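PDB 6JKK: mitotic checkpoint control protein kinase BUB1 from Drosophila melanogaster, which probably acts as an ATP-binding protein kinase at the kinetochore in the mitotic checkpoint, the chain here being its kinase domain. Local coordinates for residues H33-L43 with I117-V128; H52-K60 with Y71-V82. All coordinates share one frame; numbering follows the deposited sequence.

Contact 1: residues H33-L43 with I117-V128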
loop_
_atom_site.group_PDB
_atom_site.type_symbol
_atom_site.label_atom_id
_atom_site.label_comp_id
_atom_site.label_asym_id
_atom_site.label_seq_id
_atom_site.Cartn_x
_atom_site.Cartn_y
_atom_site.Cartn_z
ATOM N N HIS A 33 8.429 22.859 0.372
ATOM C CA HIS A 33 7.472 22.202 -0.517
ATOM C C HIS A 33 6.074 22.122 0.084
ATOM O O HIS A 33 5.183 21.494 -0.486
ATOM C CB HIS A 33 7.962 20.818 -0.956
ATOM C CG HIS A 33 7.937 19.782 0.127
ATOM N ND1 HIS A 33 8.648 19.912 1.301
ATOM C CD2 HIS A 33 7.323 18.577 0.190
ATOM C CE1 HIS A 33 8.455 18.841 2.051
ATOM N NE2 HIS A 33 7.651 18.016 1.401
ATOM N N CYS A 34 5.882 22.786 1.220
ATOM C CA CYS A 34 4.561 22.887 1.829
ATOM C C CYS A 34 4.151 24.350 1.840
ATOM O O CYS A 34 4.936 25.212 2.248
ATOM C CB CYS A 34 4.605 22.357 3.261
ATOM S SG CYS A 34 3.044 22.483 4.165
ATOM N N GLN A 35 2.940 24.636 1.374
ATOM C CA GLN A 35 2.401 25.989 1.484
ATOM C C GLN A 35 1.161 26.001 2.362
ATOM O O GLN A 35 0.162 25.356 2.048
ATOM C CB GLN A 35 2.072 26.587 0.111
ATOM C CG GLN A 35 1.459 27.989 0.214
ATOM C CD GLN A 35 1.291 28.679 -1.131
ATOM O OE1 GLN A 35 1.335 28.043 -2.183
ATOM N NE2 GLN A 35 1.098 29.988 -1.098
ATOM N N LEU A 36 1.241 26.725 3.471
ATOM C CA LEU A 36 0.067 27.012 4.287
ATOM C C LEU A 36 -0.786 28.095 3.632
ATOM O O LEU A 36 -0.268 29.133 3.222
ATOM C CB LEU A 36 0.491 27.465 5.687
ATOM C CG LEU A 36 0.355 26.456 6.824
ATOM C CD1 LEU A 36 1.006 25.142 6.467
ATOM C CD2 LEU A 36 0.956 27.019 8.100
ATOM N N VAL A 37 -2.092 27.852 3.534
ATOM C CA VAL A 37 -3.026 28.866 3.040
ATOM C C VAL A 37 -4.264 28.919 3.928
ATOM O O VAL A 37 -4.515 27.999 4.710
ATOM C CB VAL A 37 -3.476 28.590 1.580
ATOM C CG1 VAL A 37 -2.298 28.663 0.613
ATOM C CG2 VAL A 37 -4.181 27.235 1.475
ATOM N N GLY A 38 -5.038 29.993 3.809
ATOM C CA GLY A 38 -6.278 30.095 4.549
ATOM C C GLY A 38 -7.279 29.090 4.011
ATOM O O GLY A 38 -7.763 28.219 4.739
ATOM N N HIS A 39 -7.572 29.190 2.719
ATOM C CA HIS A 39 -8.634 28.382 2.130
ATOM C C HIS A 39 -8.161 27.642 0.887
ATOM O O HIS A 39 -7.671 28.261 -0.061
ATOM C CB HIS A 39 -9.836 29.259 1.777
ATOM C CG HIS A 39 -10.983 28.497 1.179
ATOM N ND1 HIS A 39 -11.776 27.648 1.919
ATOM C CD2 HIS A 39 -11.461 28.452 -0.088
ATOM C CE1 HIS A 39 -12.700 27.115 1.136
ATOM N NE2 HIS A 39 -12.530 27.586 -0.086
ATOM N N VAL A 40 -8.315 26.318 0.898
ATOM C CA VAL A 40 -7.989 25.492 -0.253
ATOM C C VAL A 40 -9.260 25.272 -1.061
ATOM O O VAL A 40 -10.263 24.805 -0.515
ATOM C CB VAL A 40 -7.429 24.126 0.192
ATOM C CG1 VAL A 40 -7.401 23.146 -0.965
ATOM C CG2 VAL A 40 -6.041 24.284 0.781
ATOM N N LYS A 41 -9.227 25.624 -2.346
ATOM C CA LYS A 41 -10.383 25.437 -3.224
ATOM C C LYS A 41 -10.628 23.957 -3.490
ATOM O O LYS A 41 -9.698 23.141 -3.483
ATOM C CB LYS A 41 -10.186 26.157 -4.566
ATOM C CG LYS A 41 -10.015 27.669 -4.479
ATOM C CD LYS A 41 -9.627 28.251 -5.838
ATOM C CE LYS A 41 -9.429 29.752 -5.756
ATOM N NZ LYS A 41 -8.564 30.114 -4.596
ATOM N N ARG A 42 -11.889 23.611 -3.723
ATOM C CA ARG A 42 -12.249 22.274 -4.162
ATOM C C ARG A 42 -11.597 22.024 -5.521
ATOM O O ARG A 42 -11.654 22.877 -6.404
ATOM C CB ARG A 42 -13.776 22.160 -4.249
ATOM C CG ARG A 42 -14.312 20.743 -4.353
ATOM C CD ARG A 42 -15.830 20.723 -4.176
ATOM N NE ARG A 42 -16.221 20.868 -2.774
ATOM C CZ ARG A 42 -16.702 19.876 -2.029
ATOM N NH1 ARG A 42 -16.861 18.669 -2.558
ATOM N NH2 ARG A 42 -17.031 20.088 -0.760
ATOM N N LEU A 43 -10.942 20.879 -5.681
ATOM C CA LEU A 43 -10.320 20.550 -6.957
ATOM C C LEU A 43 -11.390 20.444 -8.033
ATOM O O LEU A 43 -12.475 19.923 -7.784
ATOM C CB LEU A 43 -9.551 19.228 -6.858
ATOM C CG LEU A 43 -8.252 19.221 -6.043
ATOM C CD1 LEU A 43 -7.725 17.797 -5.881
ATOM C CD2 LEU A 43 -7.204 20.094 -6.701
ATOM N N ILE A 117 5.288 12.644 -1.167
ATOM C CA ILE A 117 4.502 13.866 -1.340
ATOM C C ILE A 117 5.444 14.950 -1.849
ATOM O O ILE A 117 6.300 15.459 -1.107
ATOM C CB ILE A 117 3.748 14.256 -0.037
ATOM C CG1 ILE A 117 2.718 13.180 0.294
ATOM C CG2 ILE A 117 3.043 15.629 -0.167
ATOM C CD1 ILE A 117 1.917 13.420 1.564
ATOM N N ASP A 118 5.323 15.256 -3.142
ATOM C CA ASP A 118 6.189 16.243 -3.772
ATOM C C ASP A 118 5.865 17.649 -3.283
ATOM O O ASP A 118 6.764 18.474 -3.088
ATOM C CB ASP A 118 6.044 16.200 -5.294
ATOM C CG ASP A 118 6.567 14.912 -5.906
ATOM O OD1 ASP A 118 7.314 14.172 -5.231
ATOM O OD2 ASP A 118 6.237 14.655 -7.083
ATOM N N TYR A 119 4.572 17.918 -3.116
ATOM C CA TYR A 119 4.098 19.228 -2.687
ATOM C C TYR A 119 2.852 19.083 -1.830
ATOM O O TYR A 119 2.057 18.145 -2.012
ATOM C CB TYR A 119 3.810 20.128 -3.898
ATOM C CG TYR A 119 5.057 20.469 -4.676
ATOM C CD1 TYR A 119 5.404 19.758 -5.819
ATOM C CD2 TYR A 119 5.905 21.482 -4.248
ATOM C CE1 TYR A 119 6.557 20.058 -6.521
ATOM C CE2 TYR A 119 7.054 21.790 -4.941
ATOM C CZ TYR A 119 7.375 21.078 -6.077
ATOM O OH TYR A 119 8.526 21.392 -6.765
ATOM N N ALA A 120 2.688 20.013 -0.893
ATOM C CA ALA A 120 1.537 19.998 0.003
ATOM C C ALA A 120 0.908 21.375 0.094
ATOM O O ALA A 120 1.575 22.354 0.428
ATOM C CB ALA A 120 1.946 19.517 1.399
ATOM N N LEU A 121 -0.383 21.450 -0.204
ATOM C CA LEU A 121 -1.124 22.682 0.000
ATOM C C LEU A 121 -2.037 22.428 1.189
ATOM O O LEU A 121 -2.911 21.558 1.136
ATOM C CB LEU A 121 -1.933 23.024 -1.248
ATOM C CG LEU A 121 -2.619 24.383 -1.319
ATOM C CD1 LEU A 121 -1.584 25.501 -1.305
ATOM C CD2 LEU A 121 -3.497 24.466 -2.563
ATOM N N VAL A 122 -1.811 23.166 2.271
ATOM C CA VAL A 122 -2.485 22.898 3.539
ATOM C C VAL A 122 -3.304 24.098 4.025
ATOM O O VAL A 122 -2.747 25.098 4.483
ATOM C CB VAL A 122 -1.457 22.481 4.613
ATOM C CG1 VAL A 122 -2.146 22.195 5.921
ATOM C CG2 VAL A 122 -0.679 21.252 4.149
ATOM N N GLY A 123 -4.628 23.995 3.921
ATOM C CA GLY A 123 -5.503 25.073 4.338
ATOM C C GLY A 123 -6.174 24.788 5.664
ATOM O O GLY A 123 -5.986 23.715 6.245
ATOM N N ASN A 124 -6.954 25.750 6.142
ATOM C CA ASN A 124 -7.708 25.576 7.374
ATOM C C ASN A 124 -8.705 24.423 7.214
ATOM O O ASN A 124 -8.981 23.688 8.160
ATOM C CB ASN A 124 -8.483 26.853 7.716
ATOM C CG ASN A 124 -7.600 28.099 7.782
ATOM O OD1 ASN A 124 -6.420 28.035 8.120
ATOM N ND2 ASN A 124 -8.193 29.245 7.471
ATOM N N ASN A 125 -9.214 24.273 5.992
ATOM C CA ASN A 125 -10.350 23.409 5.690
ATOM C C ASN A 125 -9.980 22.054 5.098
ATOM O O ASN A 125 -10.673 21.052 5.321
ATOM C CB ASN A 125 -11.249 24.130 4.688
ATOM C CG ASN A 125 -10.519 24.457 3.380
ATOM O OD1 ASN A 125 -9.395 24.981 3.388
ATOM N ND2 ASN A 125 -11.151 24.131 2.254
ATOM N N SER A 126 -8.907 22.025 4.315
ATOM C CA SER A 126 -8.551 20.827 3.574
ATOM C C SER A 126 -7.099 20.871 3.158
ATOM O O SER A 126 -6.455 21.930 3.184
ATOM C CB SER A 126 -9.420 20.685 2.323
ATOM O OG SER A 126 -9.347 21.849 1.519
ATOM N N SER A 127 -6.586 19.703 2.786
ATOM C CA SER A 127 -5.230 19.566 2.286
ATOM C C SER A 127 -5.301 19.071 0.848
ATOM O O SER A 127 -6.286 18.436 0.447
ATOM C CB SER A 127 -4.449 18.556 3.133
ATOM O OG SER A 127 -5.179 17.344 3.302
ATOM N N VAL A 128 -4.271 19.385 0.070
ATOM C CA VAL A 128 -4.070 18.749 -1.225
ATOM C C VAL A 128 -2.636 18.260 -1.255
ATOM O O VAL A 128 -1.709 19.054 -1.104
ATOM C CB VAL A 128 -4.310 19.708 -2.410
ATOM C CG1 VAL A 128 -3.858 19.055 -3.705
ATOM C CG2 VAL A 128 -5.792 20.097 -2.512
HETATM O O HOH W 1 7.195 15.152 1.446
#
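Asn125 reads the backbone of Val40 with its side-chain amide, gripping both polar groups of that residue as a neighbouring strand would. Its OD1 takes the Val40 N-H on an in-plane lone pair, 3.0 Å away and practically straight at 179°, while ND2 donates to Val40 O within the amide plane. CG sits between the backbone N and the carbonyl carbon (chi1 60°), the rotation that brings the amide across to Val40. The setting is the N-lobe sheet of the kinase fold: 34-36 adds an outer strand parallel to 119-122, whose hairpin partner is 127-132. Backbone bonds alternate between the two from His33 O to Val37 N, and Asn124 N donates to Gly38 O one step farther on.

Farther along, Val40 turns in over the hairpin. Its CG2 stands 3.5 Å from Gly123 N, and a side chain on Gly123 would collide with that methyl. CG1 rests 3.8 Å from Val128 CG2, the two side chains crossing obliquely, and CB lies 3.3 Å from Ser126 OG, a buried hydroxyl that finds no partner in the model. On the face bearing Cys34 and Val122, Cys34 SG lies 3.9 Å from Val122 CG2, where Phe95 and Tyr92 of helix 92-104 also pack.

At the other end, the edge of the His33 ring meets backbone carbonyls, with CD2 3.3 Å from Asp118 O. A water finishes the job, hydrogen-bonded to His33 NE2 and donating to Ile117 O at 2.7 Å.

Contact 2: residues H52-K60 with Y71-V82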
loop_
_atom_site.group_PDB
_atom_site.type_symbol
_atom_site.label_atom_id
_atom_site.label_comp_id
_atom_site.label_asym_id
_atom_site.label_seq_id
_atom_site.Cartn_x
_atom_site.Cartn_y
_atom_site.Cartn_z
ATOM N N HIS A 52 3.289 27.484 -4.158
ATOM C CA HIS A 52 4.422 28.407 -4.240
ATOM C C HIS A 52 4.703 28.814 -5.690
ATOM O O HIS A 52 3.863 29.434 -6.334
ATOM C CB HIS A 52 5.667 27.800 -3.587
ATOM C CG HIS A 52 5.560 27.660 -2.101
ATOM N ND1 HIS A 52 5.160 28.696 -1.284
ATOM C CD2 HIS A 52 5.809 26.609 -1.284
ATOM C CE1 HIS A 52 5.167 28.290 -0.027
ATOM N NE2 HIS A 52 5.559 27.027 0.001
ATOM N N ASN A 53 5.882 28.464 -6.198
ATOM C CA ASN A 53 6.253 28.819 -7.568
ATOM C C ASN A 53 5.844 27.763 -8.598
ATOM O O ASN A 53 5.950 27.987 -9.806
ATOM C CB ASN A 53 7.758 29.091 -7.668
ATOM C CG ASN A 53 8.145 30.461 -7.132
ATOM O OD1 ASN A 53 7.473 31.459 -7.398
ATOM N ND2 ASN A 53 9.233 30.515 -6.373
ATOM N N GLU A 54 5.373 26.617 -8.115
ATOM C CA GLU A 54 5.071 25.488 -8.988
ATOM C C GLU A 54 3.615 25.491 -9.447
ATOM O O GLU A 54 2.699 25.579 -8.626
ATOM C CB GLU A 54 5.410 24.182 -8.271
ATOM C CG GLU A 54 6.774 24.213 -7.588
ATOM C CD GLU A 54 7.914 24.471 -8.559
ATOM O OE1 GLU A 54 8.847 25.220 -8.198
ATOM O OE2 GLU A 54 7.885 23.917 -9.679
ATOM N N LYS A 55 3.409 25.409 -10.761
ATOM C CA LYS A 55 2.060 25.381 -11.330
ATOM C C LYS A 55 1.701 23.994 -11.864
ATOM O O LYS A 55 2.537 23.307 -12.458
ATOM C CB LYS A 55 1.902 26.428 -12.438
ATOM C CG LYS A 55 0.569 26.336 -13.184
ATOM C CD LYS A 55 0.441 27.392 -14.262
ATOM C CE LYS A 55 0.270 28.766 -13.659
ATOM N NZ LYS A 55 -0.037 29.791 -14.699
ATOM N N PHE A 56 0.457 23.586 -11.639
ATOM C CA PHE A 56 0.003 22.263 -12.038
ATOM C C PHE A 56 -1.269 22.374 -12.866
ATOM O O PHE A 56 -2.118 23.215 -12.589
ATOM C CB PHE A 56 -0.287 21.410 -10.802
ATOM C CG PHE A 56 0.905 21.186 -9.924
ATOM C CD1 PHE A 56 1.301 22.153 -9.007
ATOM C CD2 PHE A 56 1.623 20.004 -10.006
ATOM C CE1 PHE A 56 2.404 21.947 -8.191
ATOM C CE2 PHE A 56 2.726 19.781 -9.195
ATOM C CZ PHE A 56 3.117 20.753 -8.284
ATOM N N GLU A 57 -1.386 21.542 -13.894
ATOM C CA GLU A 57 -2.668 21.355 -14.563
ATOM C C GLU A 57 -3.447 20.394 -13.684
ATOM O O GLU A 57 -2.881 19.417 -13.199
ATOM C CB GLU A 57 -2.486 20.686 -15.924
ATOM C CG GLU A 57 -1.899 21.540 -17.029
ATOM C CD GLU A 57 -1.632 20.718 -18.280
ATOM O OE1 GLU A 57 -1.765 19.476 -18.200
ATOM O OE2 GLU A 57 -1.288 21.304 -19.329
ATOM N N VAL A 58 -4.724 20.677 -13.451
ATOM C CA VAL A 58 -5.616 19.704 -12.823
ATOM C C VAL A 58 -6.529 19.192 -13.932
ATOM O O VAL A 58 -7.364 19.937 -14.436
ATOM C CB VAL A 58 -6.447 20.330 -11.690
ATOM C CG1 VAL A 58 -7.324 19.270 -11.034
ATOM C CG2 VAL A 58 -5.534 20.973 -10.655
ATOM N N SER A 59 -6.363 17.929 -14.321
ATOM C CA SER A 59 -6.983 17.440 -15.553
ATOM C C SER A 59 -8.306 16.696 -15.360
ATOM O O SER A 59 -9.377 17.237 -15.660
ATOM C CB SER A 59 -5.994 16.588 -16.360
ATOM O OG SER A 59 -4.849 17.346 -16.721
ATOM N N LYS A 60 -8.227 15.463 -14.868
ATOM C CA LYS A 60 -9.387 14.575 -14.822
ATOM C C LYS A 60 -9.637 13.967 -13.439
ATOM O O LYS A 60 -8.706 13.682 -12.686
ATOM C CB LYS A 60 -9.234 13.467 -15.871
ATOM C CG LYS A 60 -9.313 13.985 -17.303
ATOM C CD LYS A 60 -9.331 12.863 -18.336
ATOM C CE LYS A 60 -7.955 12.250 -18.567
ATOM N NZ LYS A 60 -7.951 11.368 -19.780
ATOM N N TYR A 71 -7.431 13.570 -8.287
ATOM C CA TYR A 71 -7.394 14.056 -9.662
ATOM C C TYR A 71 -6.031 13.768 -10.266
ATOM O O TYR A 71 -5.028 13.735 -9.550
ATOM C CB TYR A 71 -7.670 15.565 -9.699
ATOM C CG TYR A 71 -9.143 15.912 -9.684
ATOM C CD1 TYR A 71 -9.867 15.916 -8.496
ATOM C CD2 TYR A 71 -9.811 16.229 -10.863
ATOM C CE1 TYR A 71 -11.223 16.220 -8.487
ATOM C CE2 TYR A 71 -11.161 16.543 -10.862
ATOM C CZ TYR A 71 -11.860 16.534 -9.672
ATOM O OH TYR A 71 -13.204 16.839 -9.670
ATOM N N VAL A 72 -5.995 13.534 -11.576
ATOM C CA VAL A 72 -4.720 13.400 -12.275
ATOM C C VAL A 72 -4.414 14.744 -12.927
ATOM O O VAL A 72 -5.320 15.431 -13.407
ATOM C CB VAL A 72 -4.732 12.242 -13.311
ATOM C CG1 VAL A 72 -5.909 12.373 -14.259
ATOM C CG2 VAL A 72 -3.417 12.185 -14.084
ATOM N N GLY A 73 -3.145 15.144 -12.900
ATOM C CA GLY A 73 -2.742 16.396 -13.511
ATOM C C GLY A 73 -1.305 16.338 -13.983
ATOM O O GLY A 73 -0.782 15.258 -14.282
ATOM N N LYS A 74 -0.658 17.496 -14.060
ATOM C CA LYS A 74 0.735 17.525 -14.484
ATOM C C LYS A 74 1.479 18.736 -13.952
ATOM O O LYS A 74 0.974 19.857 -14.003
ATOM C CB LYS A 74 0.834 17.488 -16.013
ATOM C CG LYS A 74 2.265 17.536 -16.546
ATOM C CD LYS A 74 2.298 17.386 -18.061
ATOM C CE LYS A 74 1.717 16.052 -18.496
ATOM N NZ LYS A 74 1.647 15.931 -19.984
ATOM N N HIS A 75 2.678 18.490 -13.432
ATOM C CA HIS A 75 3.615 19.552 -13.091
ATOM C C HIS A 75 4.203 20.082 -14.400
ATOM O O HIS A 75 4.994 19.400 -15.054
ATOM C CB HIS A 75 4.718 19.000 -12.182
ATOM C CG HIS A 75 5.675 20.038 -11.678
ATOM N ND1 HIS A 75 7.041 19.894 -11.773
ATOM C CD2 HIS A 75 5.462 21.226 -11.064
ATOM C CE1 HIS A 75 7.633 20.954 -11.246
ATOM N NE2 HIS A 75 6.697 21.776 -10.809
ATOM N N LEU A 76 3.795 21.288 -14.785
ATOM C CA LEU A 76 4.131 21.853 -16.093
ATOM C C LEU A 76 5.638 21.950 -16.378
ATOM O O LEU A 76 6.090 21.658 -17.489
ATOM C CB LEU A 76 3.467 23.223 -16.246
ATOM C CG LEU A 76 1.943 23.157 -16.253
ATOM C CD1 LEU A 76 1.305 24.534 -16.338
ATOM C CD2 LEU A 76 1.503 22.309 -17.416
ATOM N N LYS A 77 6.402 22.361 -15.370
ATOM C CA LYS A 77 7.847 22.540 -15.503
ATOM C C LYS A 77 8.533 21.213 -15.823
ATOM O O LYS A 77 9.389 21.132 -16.709
ATOM C CB LYS A 77 8.413 23.134 -14.208
ATOM C CG LYS A 77 9.871 23.562 -14.268
ATOM C CD LYS A 77 10.230 24.413 -13.053
ATOM C CE LYS A 77 9.386 25.686 -12.986
ATOM N NZ LYS A 77 9.311 26.244 -11.601
ATOM N N SER A 78 8.131 20.175 -15.100
ATOM C CA SER A 78 8.714 18.844 -15.217
ATOM C C SER A 78 8.112 18.033 -16.357
ATOM O O SER A 78 8.797 17.222 -16.985
ATOM C CB SER A 78 8.470 18.072 -13.920
ATOM O OG SER A 78 9.683 17.757 -13.272
ATOM N N GLY A 79 6.816 18.227 -16.592
ATOM C CA GLY A 79 6.058 17.344 -17.460
ATOM C C GLY A 79 5.616 16.123 -16.682
ATOM O O GLY A 79 4.939 15.239 -17.212
ATOM N N LYS A 80 6.006 16.084 -15.411
ATOM C CA LYS A 80 5.703 14.966 -14.533
ATOM C C LYS A 80 4.206 14.861 -14.260
ATOM O O LYS A 80 3.593 15.800 -13.750
ATOM C CB LYS A 80 6.444 15.130 -13.207
ATOM C CG LYS A 80 7.540 14.103 -12.968
ATOM C CD LYS A 80 8.884 14.579 -13.500
ATOM C CE LYS A 80 9.992 13.580 -13.189
ATOM N NZ LYS A 80 11.217 14.263 -12.685
ATOM N N LYS A 81 3.626 13.713 -14.602
ATOM C CA LYS A 81 2.222 13.444 -14.316
ATOM C C LYS A 81 2.039 13.206 -12.827
ATOM O O LYS A 81 2.736 12.378 -12.235
ATOM C CB LYS A 81 1.741 12.212 -15.077
ATOM C CG LYS A 81 1.185 12.490 -16.461
ATOM C CD LYS A 81 0.290 11.339 -16.886
ATOM C CE LYS A 81 0.100 11.304 -18.388
ATOM N NZ LYS A 81 -0.770 10.164 -18.800
ATOM N N VAL A 82 1.095 13.921 -12.225
ATOM C CA VAL A 82 0.912 13.844 -10.783
ATOM C C VAL A 82 -0.510 13.430 -10.397
ATOM O O VAL A 82 -1.454 13.586 -11.180
ATOM C CB VAL A 82 1.284 15.192 -10.102
ATOM C CG1 VAL A 82 2.749 15.531 -10.342
ATOM C CG2 VAL A 82 0.399 16.318 -10.615
HETATM O O HOH W 2 5.443 23.812 -13.217
#
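Glu54 OE2 takes both the His75 ring N-H and the Lys77 ammonium at the open end of this antiparallel hairpin, the pair of strands that flank the glycine-rich loop of protein kinases. His75 NE2 donates to it at 2.7 Å, the oxygen lying in the ring plane and using its anti lone pair; the carboxylate is turned 46° from the ring. A bend at chi2 (-60°) curls the Glu54 chain so that the carboxylate reaches His75. Lys77 NZ makes a salt bridge to the same oxygen, its hydrogen bond weak at 3.3 Å. With an alanine here, His75 NE2 would probably lose its acceptor and Lys77 its counter-charge, setting the imidazole freer to turn.

Among the backbone bonds, Glu57 and Lys74 form a hydrogen-bonded pair. Farther on, a classic beta bulge lets Ser59 N (2.9 Å) and Lys60 N (3.3 Å) share Val72 O. A CB on Gly73 would run into Glu57 O.

Apolar and aromatic contacts come next. Phe56 takes His75 CD2 over one ring face, 3.6 Å from CE2, with Val82 CG2 near its CD2; Leu76 CD2 lies 3.5 Å from Glu57 CG.

Strand 47-51 borders 54-64 on its far side, strand 80-87 pairs with 68-75, and Ile130 of strand 127-132 packs on Phe56 and Val82.

Both contacts belong to the one mixed sheet of the N-lobe, their centres about 15 Å apart on the same side of the chain's centre. Contact 1 lies at the edge formed by strand 34-36; contact 2 pairs strands 54-64 and 68-75 toward the other edge, and strands 127-132 and 80-87 connect the two. Along the chain, contact 2 is nested inside the loop that contact 1 closes. The sheet is curved enough for them to touch: His52 N meets Gln35 OE1 at 2.8 Å, probably a hydrogen bond, and the Tyr119 ring packs on Phe56 and its hydroxyl on Glu54. The N-terminal extra strand is thus tied to the hairpin of the N-lobe, which carries the predicted ATP-binding Lys85.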